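Local coordinates for protein lipoxygenase (Cyanothece sp., PDB 5EK8) that probably adds both atoms of molecular oxygen to polyunsaturated fatty acids at a non-heme iron centre, as a 9R-lipoxygenase, at residues 555-558 with 559-562; 484-487 with 488-492; 316-320 with 321-325. All blocks are in the same frame, centred on the assembly; numbering follows the deposited sequence.

Contact 1 of 3, residues 555-558 with 559-562; sequences LKQC and CRHI
Gln557 swings CG to the far side from its own amide nitrogen (chi1 168°) and bends at chi2, while Arg560, three residues on, sets CG opposite its carbonyl carbon and folds back at chi3 (-64°). The two side chains therefore cross at about a right angle, with OE1 of Gln557 at the edge of the Arg560 guanidinium and in its plane. Arg560 takes hold side-on: NE and NH2 each donate to Gln557 OE1 at 3.0 Å, the NH2 bond lying on a lone pair of the amide and the NE donor tilted out of the carbonyl plane. One face of the guanidinium rests over Lys556 O. The amide is gripped at its other end too, since Gln557 NE2 donates to Trp437 O and Trp440 O, which should keep it from flipping. On another side of the helix, Cys558 SG packs against Ile562 CD1 at 3.9 Å. The i to i+4 backbone bonds, such as Ile562 N to Cys558 O (2.9 Å), are regular. His561 reaches across to Gln366 on helix 337-377. This is an i to i+3 side-chain hydrogen-bonded pair on a largely buried stretch of alpha-helix 549-574, which farther along carries the iron ligands His570 and Asn574.

Contact 2 of 3, residues 484-487 with 488-492; sequences EIRR and FSEDL
Arg486, Arg487 and Glu490 form a local salt-bridge network on helix 482-495, a helix that packs against helix 337-377 well away from the iron. Both arginines converge on one carboxylate oxygen: Glu490 OE1 lies 3.0 Å from Arg486 NE and 3.1 Å from Arg487 NH1. The approaches differ. Arg486 is fully stretched and passes Glu490 with its guanidinium almost perpendicular to the carboxylate, the planes 87° apart. Its NE bond to OE1 is bent and weak. Arg487 instead bends at chi2 (-59°) and runs alongside Glu490, its guanidinium turned only 21° from the carboxylate. Glu490 OE2 has a further mate in Lys66, from the loop between strands 53-61 and 72-79, so three positive groups meet this carboxylate, which would probably favour its ionised form. With an alanine at Arg486, OE1 would probably keep Arg487 as its one partner in the network, and Asn545 OD1 would lose its weak bond from NH1. The buried side is built differently: the Phe488 ring has Leu492 CD1 over one face, 3.6 Å above its plane. Phe488 also touches Ala373 of helix 337-377, while Ser489 OG meets Ile541 N and Asp491 OD1 pairs with Arg376. Main-chain bonds such as Glu490 N to Arg486 O (2.9 Å) hold the turns in register. The arrangement is that of an alpha-helix with i to i+3 and i to i+4 ion pairs on its partly exposed side and Phe488 packed inward.

Contact 3 of 3, residues 316-320 with 321-325; sequences PDSLA and PHSPL
Ser318 lays its CB against the side chain of Ser323, 3.5 Å from Ser323 CB, so two serines meet across the mouth of a surface loop. With OG pointing opposite the carbonyl carbon (chi1 -64°), the Ser318 hydroxyl turns to Pro324 and donates to Pro324 O at 2.5 Å. It comes in the carbonyl plane, on a lone pair, and ties the outgoing arm of the loop to the incoming one. Between these arms the chain reverses in a type II beta turn from Ala320 to Ser323, closed by Ser323 N to Ala320 O at 3.2 Å, with the donor above the carbonyl plane. Pro321 suits the second position of such a turn, and His322 takes the third with a positive phi of 67°. Ser323 OG also points at Ala320 O, though the modelled separation is too short to be trusted. Ser318 itself is the centre of an inverse gamma turn. The whole loop links strand 303-313 to its antiparallel partner 329-331 at the edge of a sheet. Arg314, just past the first of these strands, donates from NE to Ser318 O, and Leu319 shares backbone bonds with Lys284, next to the sodium ligand Asp285, in the connection leading to strand 291-300.

In the fold
Contacts 1 and 2 are buried and neighbours: their centres are 13 Å apart, and Leu555 CD2 of helix 549-574 packs on Ile485 CD1 of helix 482-495 at 3.7 Å. Both also lean on helix 337-377, which carries the iron ligands His359 and His364. Contact 3 is a surface loop at the sheet edge, with its centre 42 and 44 Å from those of the other two. The chemistry follows the setting. Contact 1 pairs a neutral amide with an arginine, contact 2 gathers full charges on its partly exposed side, and contact 3, without helical bonding, relies on a serine hydroxyl, prolines and a tight turn.

Contact 1 of 3, residues 555-558 with 559-562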
ATOM      1  N   LEU A 555     -20.165   6.839  -3.608  1.00 53.66           N
ATOM      2  CA  LEU A 555     -19.034   7.506  -2.979  1.00 54.54           C
ATOM      3  C   LEU A 555     -18.790   6.981  -1.566  1.00 58.96           C
ATOM      4  O   LEU A 555     -17.651   6.717  -1.193  1.00 60.59           O
ATOM      5  CB  LEU A 555     -19.255   9.017  -2.950  1.00 54.41           C
ATOM      6  CG  LEU A 555     -18.030   9.827  -2.520  1.00 53.86           C
ATOM      7  CD1 LEU A 555     -16.838   9.487  -3.411  1.00 49.80           C
ATOM      8  CD2 LEU A 555     -18.332  11.318  -2.561  1.00 54.23           C
ATOM      9  N   LYS A 556     -19.860   6.827  -0.792  1.00 58.52           N
ATOM     10  CA  LYS A 556     -19.765   6.279   0.559  1.00 53.90           C
ATOM     11  C   LYS A 556     -19.122   4.896   0.547  1.00 55.07           C
ATOM     12  O   LYS A 556     -18.275   4.587   1.390  1.00 60.38           O
ATOM     13  CB  LYS A 556     -21.151   6.211   1.208  1.00 49.25           C
ATOM     14  CG  LYS A 556     -21.782   7.567   1.468  1.00 47.12           C
ATOM     15  CD  LYS A 556     -23.296   7.478   1.448  0.36 51.73           C
ATOM     16  CE  LYS A 556     -23.854   7.076   2.796  1.00 55.08           C
ATOM     17  NZ  LYS A 556     -23.897   8.223   3.735  1.00 56.13           N
ATOM     18  N   GLN A 557     -19.516   4.069  -0.417  1.00 55.43           N
ATOM     19  CA  GLN A 557     -18.966   2.719  -0.515  1.00 53.66           C
ATOM     20  C   GLN A 557     -17.487   2.742  -0.887  1.00 51.90           C
ATOM     21  O   GLN A 557     -16.684   1.999  -0.320  1.00 50.96           O
ATOM     22  CB  GLN A 557     -19.754   1.883  -1.530  1.00 46.76           C
ATOM     23  CG  GLN A 557     -19.094   0.555  -1.908  1.00 45.69           C
ATOM     24  CD  GLN A 557     -18.817  -0.350  -0.707  1.00 48.46           C
ATOM     25  OE1 GLN A 557     -19.436  -0.217   0.348  1.00 54.47           O
ATOM     26  NE2 GLN A 557     -17.880  -1.278  -0.873  1.00 43.88           N
ATOM     27  N   CYS A 558     -17.132   3.599  -1.839  1.00 47.49           N
ATOM     28  CA  CYS A 558     -15.741   3.733  -2.255  1.00 44.45           C
ATOM     29  C   CYS A 558     -14.881   4.187  -1.072  1.00 45.04           C
ATOM     30  O   CYS A 558     -13.774   3.684  -0.852  1.00 42.44           O
ATOM     31  CB  CYS A 558     -15.626   4.717  -3.421  1.00 42.19           C
ATOM     32  SG  CYS A 558     -13.975   4.848  -4.153  1.00 52.11           S
ATOM     33  N   CYS A 559     -15.413   5.129  -0.304  1.00 44.88           N
ATOM     34  CA  CYS A 559     -14.737   5.638   0.881  1.00 45.79           C
ATOM     35  C   CYS A 559     -14.520   4.539   1.921  1.00 47.02           C
ATOM     36  O   CYS A 559     -13.420   4.400   2.468  1.00 47.80           O
ATOM     37  CB  CYS A 559     -15.535   6.792   1.479  1.00 43.76           C
ATOM     38  SG  CYS A 559     -15.473   8.320   0.496  1.00 51.31           S
ATOM     39  N   ARG A 560     -15.572   3.761   2.178  1.00 43.92           N
ATOM     40  CA  ARG A 560     -15.476   2.592   3.053  1.00 45.80           C
ATOM     41  C   ARG A 560     -14.377   1.635   2.599  1.00 48.56           C
ATOM     42  O   ARG A 560     -13.571   1.163   3.402  1.00 49.27           O
ATOM     43  CB  ARG A 560     -16.806   1.837   3.103  1.00 48.75           C
ATOM     44  CG  ARG A 560     -17.834   2.407   4.059  1.00 50.18           C
ATOM     45  CD  ARG A 560     -19.007   1.447   4.214  1.00 55.16           C
ATOM     46  NE  ARG A 560     -19.756   1.258   2.972  1.00 60.92           N
ATOM     47  CZ  ARG A 560     -20.833   1.961   2.629  1.00 63.37           C
ATOM     48  NH1 ARG A 560     -21.293   2.912   3.431  1.00 67.43           N
ATOM     49  NH2 ARG A 560     -21.453   1.715   1.483  1.00 59.99           N
ATOM     50  N   HIS A 561     -14.361   1.350   1.302  1.00 47.60           N
ATOM     51  CA  HIS A 561     -13.376   0.452   0.707  1.00 45.27           C
ATOM     52  C   HIS A 561     -11.941   0.939   0.950  1.00 46.77           C
ATOM     53  O   HIS A 561     -11.101   0.221   1.521  1.00 44.50           O
ATOM     54  CB  HIS A 561     -13.652   0.325  -0.795  1.00 35.12           C
ATOM     55  CG  HIS A 561     -12.894  -0.777  -1.464  1.00 33.29           C
ATOM     56  ND1 HIS A 561     -13.194  -2.110  -1.276  1.00 33.25           N
ATOM     57  CD2 HIS A 561     -11.850  -0.746  -2.325  1.00 34.43           C
ATOM     58  CE1 HIS A 561     -12.365  -2.850  -1.990  1.00 32.93           C
ATOM     59  NE2 HIS A 561     -11.541  -2.046  -2.640  1.00 32.80           N
ATOM     60  N   ILE A 562     -11.686   2.172   0.516  1.00 45.77           N
ATOM     61  CA  ILE A 562     -10.389   2.817   0.676  1.00 43.70           C
ATOM     62  C   ILE A 562      -9.920   2.789   2.125  1.00 47.34           C
ATOM     63  O   ILE A 562      -8.832   2.287   2.427  1.00 46.22           O
ATOM     64  CB  ILE A 562     -10.429   4.281   0.192  1.00 42.38           C
ATOM     65  CG1 ILE A 562     -10.683   4.337  -1.316  1.00 42.30           C
ATOM     66  CG2 ILE A 562      -9.132   5.003   0.550  1.00 42.39           C
ATOM     67  CD1 ILE A 562     -10.999   5.733  -1.829  1.00 40.32           C
TER

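Contact 2 of 3, residues 484-487 with 488-492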
ATOM      1  N   GLU A 484     -15.504  17.952  -8.136  1.00 52.44           N
ATOM      2  CA  GLU A 484     -14.266  17.316  -7.707  1.00 49.77           C
ATOM      3  C   GLU A 484     -14.453  15.804  -7.626  1.00 45.19           C
ATOM      4  O   GLU A 484     -13.588  15.043  -8.056  1.00 41.88           O
ATOM      5  CB  GLU A 484     -13.801  17.877  -6.355  1.00 48.42           C
ATOM      6  CG  GLU A 484     -13.344  19.328  -6.418  1.00 51.04           C
ATOM      7  CD  GLU A 484     -12.527  19.750  -5.205  1.00 56.87           C
ATOM      8  OE1 GLU A 484     -12.439  18.964  -4.238  1.00 60.80           O
ATOM      9  OE2 GLU A 484     -11.971  20.872  -5.219  1.00 54.41           O
ATOM     10  N   ILE A 485     -15.590  15.371  -7.090  1.00 44.72           N
ATOM     11  CA  ILE A 485     -15.892  13.943  -7.024  1.00 48.24           C
ATOM     12  C   ILE A 485     -15.971  13.340  -8.420  1.00 50.30           C
ATOM     13  O   ILE A 485     -15.518  12.215  -8.644  1.00 50.14           O
ATOM     14  CB  ILE A 485     -17.209  13.663  -6.280  1.00 47.29           C
ATOM     15  CG1 ILE A 485     -17.145  14.232  -4.859  1.00 50.13           C
ATOM     16  CG2 ILE A 485     -17.500  12.169  -6.263  1.00 33.82           C
ATOM     17  CD1 ILE A 485     -15.959  13.740  -4.044  1.00 47.15           C
ATOM     18  N   ARG A 486     -16.526  14.094  -9.365  1.00 49.15           N
ATOM     19  CA  ARG A 486     -16.600  13.601 -10.734  1.00 48.59           C
ATOM     20  C   ARG A 486     -15.213  13.447 -11.353  1.00 49.26           C
ATOM     21  O   ARG A 486     -14.924  12.427 -11.973  1.00 51.73           O
ATOM     22  CB  ARG A 486     -17.456  14.515 -11.611  1.00 53.37           C
ATOM     23  CG  ARG A 486     -17.635  13.974 -13.023  1.00 53.87           C
ATOM     24  CD  ARG A 486     -18.589  14.804 -13.866  1.00 59.11           C
ATOM     25  NE  ARG A 486     -18.801  14.179 -15.171  1.00 62.54           N
ATOM     26  CZ  ARG A 486     -19.723  14.558 -16.049  1.00 64.65           C
ATOM     27  NH1 ARG A 486     -20.537  15.568 -15.775  1.00 63.29           N
ATOM     28  NH2 ARG A 486     -19.831  13.920 -17.205  1.00 69.03           N
ATOM     29  N   ARG A 487     -14.360  14.456 -11.194  1.00 45.62           N
ATOM     30  CA  ARG A 487     -13.002  14.390 -11.739  1.00 48.87           C
ATOM     31  C   ARG A 487     -12.215  13.245 -11.109  1.00 52.31           C
ATOM     32  O   ARG A 487     -11.436  12.562 -11.780  1.00 56.59           O
ATOM     33  CB  ARG A 487     -12.274  15.716 -11.529  1.00 50.83           C
ATOM     34  CG  ARG A 487     -12.883  16.858 -12.318  1.00 59.39           C
ATOM     35  CD  ARG A 487     -12.868  16.556 -13.812  1.00 64.67           C
ATOM     36  NE  ARG A 487     -13.676  17.509 -14.563  1.00 72.95           N
ATOM     37  CZ  ARG A 487     -14.947  17.309 -14.894  1.00 79.94           C
ATOM     38  NH1 ARG A 487     -15.551  16.182 -14.544  1.00 81.65           N
ATOM     39  NH2 ARG A 487     -15.612  18.231 -15.576  1.00 82.98           N
ATOM     40  N   PHE A 488     -12.439  13.052  -9.813  1.00 48.30           N
ATOM     41  CA  PHE A 488     -11.888  11.943  -9.039  1.00 46.56           C
ATOM     42  C   PHE A 488     -12.275  10.599  -9.666  1.00 48.98           C
ATOM     43  O   PHE A 488     -11.415   9.766 -10.002  1.00 54.36           O
ATOM     44  CB  PHE A 488     -12.391  12.058  -7.592  1.00 43.54           C
ATOM     45  CG  PHE A 488     -11.984  10.927  -6.689  1.00 40.40           C
ATOM     46  CD1 PHE A 488     -10.653  10.702  -6.380  1.00 41.66           C
ATOM     47  CD2 PHE A 488     -12.943  10.119  -6.104  1.00 40.84           C
ATOM     48  CE1 PHE A 488     -10.284   9.670  -5.522  1.00 39.13           C
ATOM     49  CE2 PHE A 488     -12.582   9.085  -5.248  1.00 40.50           C
ATOM     50  CZ  PHE A 488     -11.249   8.862  -4.956  1.00 35.34           C
ATOM     51  N   SER A 489     -13.580  10.414  -9.839  1.00 43.43           N
ATOM     52  CA  SER A 489     -14.133   9.218 -10.458  1.00 48.78           C
ATOM     53  C   SER A 489     -13.531   8.967 -11.844  1.00 52.54           C
ATOM     54  O   SER A 489     -13.083   7.857 -12.155  1.00 50.13           O
ATOM     55  CB  SER A 489     -15.657   9.345 -10.550  1.00 51.00           C
ATOM     56  OG  SER A 489     -16.224   8.302 -11.321  1.00 54.32           O
ATOM     57  N   GLU A 490     -13.519  10.012 -12.666  1.00 54.80           N
ATOM     58  CA  GLU A 490     -13.027   9.922 -14.034  1.00 51.47           C
ATOM     59  C   GLU A 490     -11.561   9.518 -14.078  1.00 47.39           C
ATOM     60  O   GLU A 490     -11.183   8.666 -14.868  1.00 44.42           O
ATOM     61  CB  GLU A 490     -13.233  11.249 -14.765  1.00 52.28           C
ATOM     62  CG  GLU A 490     -14.689  11.559 -15.073  1.00 51.64           C
ATOM     63  CD  GLU A 490     -14.875  12.917 -15.712  1.00 53.11           C
ATOM     64  OE1 GLU A 490     -16.037  13.362 -15.835  1.00 55.29           O
ATOM     65  OE2 GLU A 490     -13.861  13.541 -16.092  1.00 53.30           O
ATOM     66  N   ASP A 491     -10.739  10.121 -13.224  1.00 46.57           N
ATOM     67  CA  ASP A 491      -9.326   9.755 -13.156  1.00 45.76           C
ATOM     68  C   ASP A 491      -9.155   8.289 -12.758  1.00 40.49           C
ATOM     69  O   ASP A 491      -8.353   7.556 -13.364  1.00 36.68           O
ATOM     70  CB  ASP A 491      -8.585  10.667 -12.177  1.00 51.18           C
ATOM     71  CG  ASP A 491      -7.867  11.812 -12.877  1.00 56.05           C
ATOM     72  OD1 ASP A 491      -7.239  12.638 -12.179  1.00 57.91           O
ATOM     73  OD2 ASP A 491      -7.921  11.882 -14.123  1.00 58.67           O
ATOM     74  N   LEU A 492      -9.925   7.863 -11.754  1.00 39.54           N
ATOM     75  CA  LEU A 492      -9.933   6.455 -11.340  1.00 39.85           C
ATOM     76  C   LEU A 492     -10.238   5.495 -12.493  1.00 46.82           C
ATOM     77  O   LEU A 492      -9.447   4.595 -12.781  1.00 47.66           O
ATOM     78  CB  LEU A 492     -10.942   6.228 -10.214  1.00 37.03           C
ATOM     79  CG  LEU A 492     -10.546   6.790  -8.851  1.00 45.84           C
ATOM     80  CD1 LEU A 492     -11.739   6.774  -7.902  1.00 46.20           C
ATOM     81  CD2 LEU A 492      -9.356   6.014  -8.264  1.00 48.52           C
TER

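Contact 3 of 3, residues 316-320 with 321-325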
ATOM      1  N   PRO A 316      12.023 -30.045 -11.362  1.00 46.50           N
ATOM      2  CA  PRO A 316      12.964 -28.920 -11.366  1.00 47.10           C
ATOM      3  C   PRO A 316      13.071 -28.292 -12.754  1.00 47.28           C
ATOM      4  O   PRO A 316      13.238 -27.076 -12.868  1.00 42.79           O
ATOM      5  CB  PRO A 316      14.286 -29.565 -10.943  1.00 45.54           C
ATOM      6  CG  PRO A 316      13.879 -30.754 -10.145  1.00 44.35           C
ATOM      7  CD  PRO A 316      12.614 -31.261 -10.776  1.00 45.95           C
ATOM      8  N   ASP A 317      12.950 -29.128 -13.784  1.00 55.01           N
ATOM      9  CA  ASP A 317      12.917 -28.696 -15.184  1.00 58.44           C
ATOM     10  C   ASP A 317      11.737 -27.789 -15.537  1.00 52.56           C
ATOM     11  O   ASP A 317      11.889 -26.831 -16.293  1.00 51.03           O
ATOM     12  CB  ASP A 317      12.879 -29.917 -16.108  1.00 66.52           C
ATOM     13  CG  ASP A 317      14.254 -30.399 -16.497  1.00 76.46           C
ATOM     14  OD1 ASP A 317      14.376 -31.576 -16.900  1.00 81.13           O
ATOM     15  OD2 ASP A 317      15.213 -29.603 -16.400  1.00 80.03           O
ATOM     16  N   SER A 318      10.563 -28.111 -15.002  1.00 49.82           N
ATOM     17  CA  SER A 318       9.322 -27.437 -15.378  1.00 49.13           C
ATOM     18  C   SER A 318       9.292 -25.942 -15.027  1.00 45.55           C
ATOM     19  O   SER A 318       8.653 -25.525 -14.060  1.00 41.90           O
ATOM     20  CB  SER A 318       8.141 -28.159 -14.725  1.00 50.49           C
ATOM     21  OG  SER A 318       8.031 -29.480 -15.232  1.00 53.49           O
ATOM     22  N   LEU A 319       9.966 -25.142 -15.847  1.00 47.82           N
ATOM     23  CA  LEU A 319      10.068 -23.708 -15.611  1.00 46.80           C
ATOM     24  C   LEU A 319       8.859 -22.953 -16.136  1.00 42.62           C
ATOM     25  O   LEU A 319       8.161 -22.272 -15.383  1.00 38.28           O
ATOM     26  CB  LEU A 319      11.334 -23.154 -16.262  1.00 46.69           C
ATOM     27  CG  LEU A 319      12.653 -23.788 -15.833  1.00 46.73           C
ATOM     28  CD1 LEU A 319      13.818 -23.066 -16.489  1.00 35.04           C
ATOM     29  CD2 LEU A 319      12.772 -23.772 -14.310  1.00 48.35           C
ATOM     30  N   ALA A 320       8.625 -23.080 -17.439  1.00 45.06           N
ATOM     31  CA  ALA A 320       7.549 -22.362 -18.119  1.00 40.99           C
ATOM     32  C   ALA A 320       6.172 -22.734 -17.573  1.00 36.18           C
ATOM     33  O   ALA A 320       5.980 -23.846 -17.085  1.00 36.04           O
ATOM     34  CB  ALA A 320       7.615 -22.636 -19.613  1.00 42.46           C
ATOM     35  N   PRO A 321       5.210 -21.796 -17.642  1.00 35.75           N
ATOM     36  CA  PRO A 321       3.832 -22.109 -17.249  1.00 35.37           C
ATOM     37  C   PRO A 321       3.291 -23.325 -17.991  1.00 34.75           C
ATOM     38  O   PRO A 321       3.590 -23.502 -19.173  1.00 39.16           O
ATOM     39  CB  PRO A 321       3.062 -20.844 -17.635  1.00 36.48           C
ATOM     40  CG  PRO A 321       4.073 -19.760 -17.581  1.00 29.76           C
ATOM     41  CD  PRO A 321       5.369 -20.379 -18.012  1.00 38.38           C
ATOM     42  N   HIS A 322       2.530 -24.158 -17.281  1.00 35.92           N
ATOM     43  CA  HIS A 322       1.878 -25.350 -17.837  1.00 38.95           C
ATOM     44  C   HIS A 322       2.870 -26.434 -18.261  1.00 37.42           C
ATOM     45  O   HIS A 322       2.535 -27.330 -19.037  1.00 42.04           O
ATOM     46  CB  HIS A 322       0.974 -24.962 -19.011  1.00 39.62           C
ATOM     47  CG  HIS A 322       0.175 -23.726 -18.752  1.00 30.56           C
ATOM     48  ND1 HIS A 322      -0.832 -23.677 -17.811  1.00 34.50           N
ATOM     49  CD2 HIS A 322       0.260 -22.483 -19.278  1.00 37.40           C
ATOM     50  CE1 HIS A 322      -1.341 -22.459 -17.781  1.00 39.03           C
ATOM     51  NE2 HIS A 322      -0.702 -21.716 -18.665  1.00 39.81           N
ATOM     52  N   SER A 323       4.083 -26.355 -17.723  1.00 38.02           N
ATOM     53  CA  SER A 323       5.079 -27.417 -17.863  1.00 40.97           C
ATOM     54  C   SER A 323       4.715 -28.624 -16.979  1.00 37.81           C
ATOM     55  O   SER A 323       3.929 -28.485 -16.042  1.00 38.57           O
ATOM     56  CB  SER A 323       6.462 -26.875 -17.511  1.00 43.98           C
ATOM     57  OG  SER A 323       6.380 -26.034 -16.378  1.00 49.21           O
ATOM     58  N   PRO A 324       5.268 -29.812 -17.286  1.00 34.11           N
ATOM     59  CA  PRO A 324       4.851 -31.056 -16.623  1.00 37.50           C
ATOM     60  C   PRO A 324       4.927 -31.052 -15.095  1.00 48.19           C
ATOM     61  O   PRO A 324       5.826 -30.441 -14.517  1.00 55.21           O
ATOM     62  CB  PRO A 324       5.825 -32.088 -17.197  1.00 38.74           C
ATOM     63  CG  PRO A 324       6.143 -31.573 -18.540  1.00 35.47           C
ATOM     64  CD  PRO A 324       6.185 -30.081 -18.409  1.00 34.67           C
ATOM     65  N   LEU A 325       3.975 -31.737 -14.464  1.00 51.01           N
ATOM     66  CA  LEU A 325       3.932 -31.888 -13.012  1.00 48.32           C
ATOM     67  C   LEU A 325       4.204 -33.331 -12.603  1.00 54.26           C
ATOM     68  O   LEU A 325       3.861 -34.267 -13.329  1.00 55.66           O
ATOM     69  CB  LEU A 325       2.570 -31.460 -12.452  1.00 46.38           C
ATOM     70  CG  LEU A 325       2.085 -30.018 -12.617  1.00 46.68           C
ATOM     71  CD1 LEU A 325       0.672 -29.887 -12.096  1.00 45.30           C
ATOM     72  CD2 LEU A 325       2.994 -29.064 -11.880  1.00 50.42           C
TER